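Local coordinates for protein exodeoxyribonuclease III (Archaeoglobus fulgidus, PDB 2VOA) that probably cleaves DNA at abasic sites as a metal-dependent AP endonuclease of the exonuclease III family, at residues M33-V38 against N103-Q108. The protein carries 1 engineered substitution. Sequence-based numbering, arbitrary orientation.
Sequences MQETKV and NTYVPQ. With nucleotides of chain D.
Two hydrogen bonds join Asn103 to the strand ending at Gln34, each spending one end of its amide. Its ND2 donates a hydrogen bond to the backbone O of Met33 (3.0 Å); Met33 O lies in the Asn103 amide plane, while ND2 stands well above the carbonyl plane of Met33. Its OD1 accepts from Gln34 NE2 at 2.8 Å in a nearly straight bond (171°), the two amides standing almost perpendicular. Asn103 reaches across because CG lies anti to the backbone N (chi1 174°); the bend of Gln34 at chi2 brings NE2 to OD1, and Thr6 OG1 takes a second bond from that nitrogen. A leucine here would probably leave the Met33 carbonyl without this donor and Gln34 NE2 without one acceptor, both in the buried interior.

Nonpolar contact follows at the ends of the two strands. Gln34 CB packs on Tyr105 CB (4.0 Å), and Glu35 CG lies over one face of the Tyr105 ring in a CH-pi contact, 3.7 Å from its centroid and displaced toward the rim. The carboxylate lies nearly flat over the hydroxyl end of the ring, its plane 13° from the ring's; CD is 3.0 Å from Tyr105 OH, yet neither oxygen is hydrogen-bonded to it. Glu35 OE1 instead accepts from Asn8 ND2, and OE2 has a long salt bridge to Lys37 NZ.

Tyr105 OH also lies 3.8 Å from C5' of DC10 of chain D. The contact thus bridges the two sheets of the DNase I-like sandwich at its DNA-binding edge, where Glu35 and Tyr105 are the predicted metal-binding and active-site residues.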
# COMPACT_ATOMS: atom_id res chain seq x y z
N MET A 33 12.06 -1.04 -18.92
CA MET A 33 11.79 -1.22 -17.50
C MET A 33 12.31 -2.57 -17.03
O MET A 33 12.30 -3.54 -17.79
CB MET A 33 10.28 -1.17 -17.24
CG MET A 33 9.68 0.20 -17.47
SD MET A 33 7.88 0.14 -17.61
CE MET A 33 7.70 -0.14 -19.39
N GLN A 34 12.78 -2.63 -15.78
CA GLN A 34 13.21 -3.89 -15.16
C GLN A 34 12.52 -4.10 -13.82
O GLN A 34 12.02 -3.15 -13.21
CB GLN A 34 14.72 -3.91 -14.95
CG GLN A 34 15.51 -3.56 -16.22
CD GLN A 34 15.59 -2.09 -16.43
OE1 GLN A 34 15.63 -1.31 -15.45
NE2 GLN A 34 15.58 -1.67 -17.68
N GLU A 35 12.58 -5.35 -13.35
CA GLU A 35 11.88 -5.77 -12.13
C GLU A 35 10.40 -5.37 -12.13
O GLU A 35 9.88 -4.80 -11.18
CB GLU A 35 12.63 -5.32 -10.86
CG GLU A 35 13.83 -6.20 -10.63
CD GLU A 35 14.38 -6.15 -9.22
OE1 GLU A 35 15.14 -5.20 -8.91
OE2 GLU A 35 14.10 -7.09 -8.42
N THR A 36 9.74 -5.66 -13.25
CA THR A 36 8.28 -5.52 -13.37
C THR A 36 7.53 -6.45 -12.42
O THR A 36 6.40 -6.14 -12.00
CB THR A 36 7.79 -5.75 -14.83
OG1 THR A 36 8.18 -7.05 -15.25
CG2 THR A 36 8.42 -4.72 -15.78
N LYS A 37 8.14 -7.60 -12.13
CA LYS A 37 7.63 -8.55 -11.12
C LYS A 37 6.17 -8.94 -11.38
O LYS A 37 5.27 -8.87 -10.49
CB LYS A 37 7.83 -8.00 -9.70
CG LYS A 37 9.28 -7.84 -9.31
CD LYS A 37 9.41 -7.20 -7.93
CE LYS A 37 10.89 -7.05 -7.61
NZ LYS A 37 11.12 -6.41 -6.30
N VAL A 38 5.91 -9.35 -12.62
CA VAL A 38 4.53 -9.74 -12.99
C VAL A 38 4.54 -10.76 -14.12
O VAL A 38 5.37 -10.69 -15.02
CB VAL A 38 3.68 -8.47 -13.36
CG1 VAL A 38 4.20 -7.79 -14.63
CG2 VAL A 38 2.19 -8.80 -13.45
N ASN A 103 17.11 -4.84 -23.65
CA ASN A 103 16.83 -4.45 -22.26
C ASN A 103 17.12 -5.63 -21.34
O ASN A 103 16.47 -6.67 -21.44
CB ASN A 103 15.36 -4.05 -22.13
CG ASN A 103 14.94 -3.76 -20.69
OD1 ASN A 103 15.77 -3.52 -19.80
ND2 ASN A 103 13.60 -3.70 -20.48
N THR A 104 18.12 -5.48 -20.47
CA THR A 104 18.55 -6.57 -19.59
C THR A 104 18.37 -6.23 -18.11
O THR A 104 18.63 -5.08 -17.67
CB THR A 104 20.07 -6.94 -19.79
OG1 THR A 104 20.86 -5.78 -19.53
CG2 THR A 104 20.36 -7.42 -21.20
N TYR A 105 17.99 -7.26 -17.34
CA TYR A 105 18.03 -7.20 -15.90
C TYR A 105 19.02 -8.28 -15.47
O TYR A 105 18.67 -9.47 -15.39
CB TYR A 105 16.62 -7.41 -15.29
CG TYR A 105 16.66 -7.50 -13.79
CD1 TYR A 105 17.34 -6.53 -13.04
CD2 TYR A 105 16.06 -8.58 -13.12
CE1 TYR A 105 17.42 -6.62 -11.65
CE2 TYR A 105 16.12 -8.68 -11.73
CZ TYR A 105 16.81 -7.71 -11.01
OH TYR A 105 16.89 -7.80 -9.64
N VAL A 106 20.27 -7.87 -15.29
CA VAL A 106 21.37 -8.80 -15.01
C VAL A 106 21.22 -9.41 -13.62
O VAL A 106 20.84 -8.72 -12.69
CB VAL A 106 22.71 -8.04 -15.17
CG1 VAL A 106 23.90 -8.89 -14.71
CG2 VAL A 106 22.87 -7.56 -16.64
N PRO A 107 21.52 -10.73 -13.45
CA PRO A 107 21.46 -11.28 -12.06
C PRO A 107 22.28 -10.45 -11.06
O PRO A 107 23.44 -10.10 -11.31
CB PRO A 107 22.03 -12.70 -12.21
CG PRO A 107 21.65 -13.07 -13.66
CD PRO A 107 21.89 -11.76 -14.43
N GLN A 108 21.67 -10.13 -9.93
CA GLN A 108 22.35 -9.31 -8.92
C GLN A 108 23.55 -10.03 -8.27
O GLN A 108 24.60 -9.42 -8.07
CB GLN A 108 21.35 -8.82 -7.88
CG GLN A 108 21.94 -7.76 -6.95
CD GLN A 108 22.39 -8.31 -5.60
OE1 GLN A 108 22.14 -9.47 -5.23
NE2 GLN A 108 23.04 -7.45 -4.83
P DC D 10 17.47 -11.83 -5.94
OP1 DC D 10 17.35 -11.92 -7.42
OP2 DC D 10 18.55 -12.55 -5.21
O5' DC D 10 17.60 -10.29 -5.58
C5' DC D 10 16.75 -9.34 -6.19
C4' DC D 10 17.05 -8.01 -5.54
O4' DC D 10 16.60 -8.03 -4.17
C3' DC D 10 18.53 -7.67 -5.46
O3' DC D 10 18.72 -6.41 -6.05
C2' DC D 10 18.88 -7.63 -3.97
C1' DC D 10 17.51 -7.29 -3.38
N1 DC D 10 17.27 -7.65 -1.94
C2 DC D 10 16.58 -6.70 -1.16
O2 DC D 10 16.23 -5.62 -1.65
N3 DC D 10 16.33 -7.00 0.14
C4 DC D 10 16.72 -8.16 0.66
N4 DC D 10 16.43 -8.38 1.95
C5 DC D 10 17.42 -9.15 -0.13
C6 DC D 10 17.67 -8.85 -1.42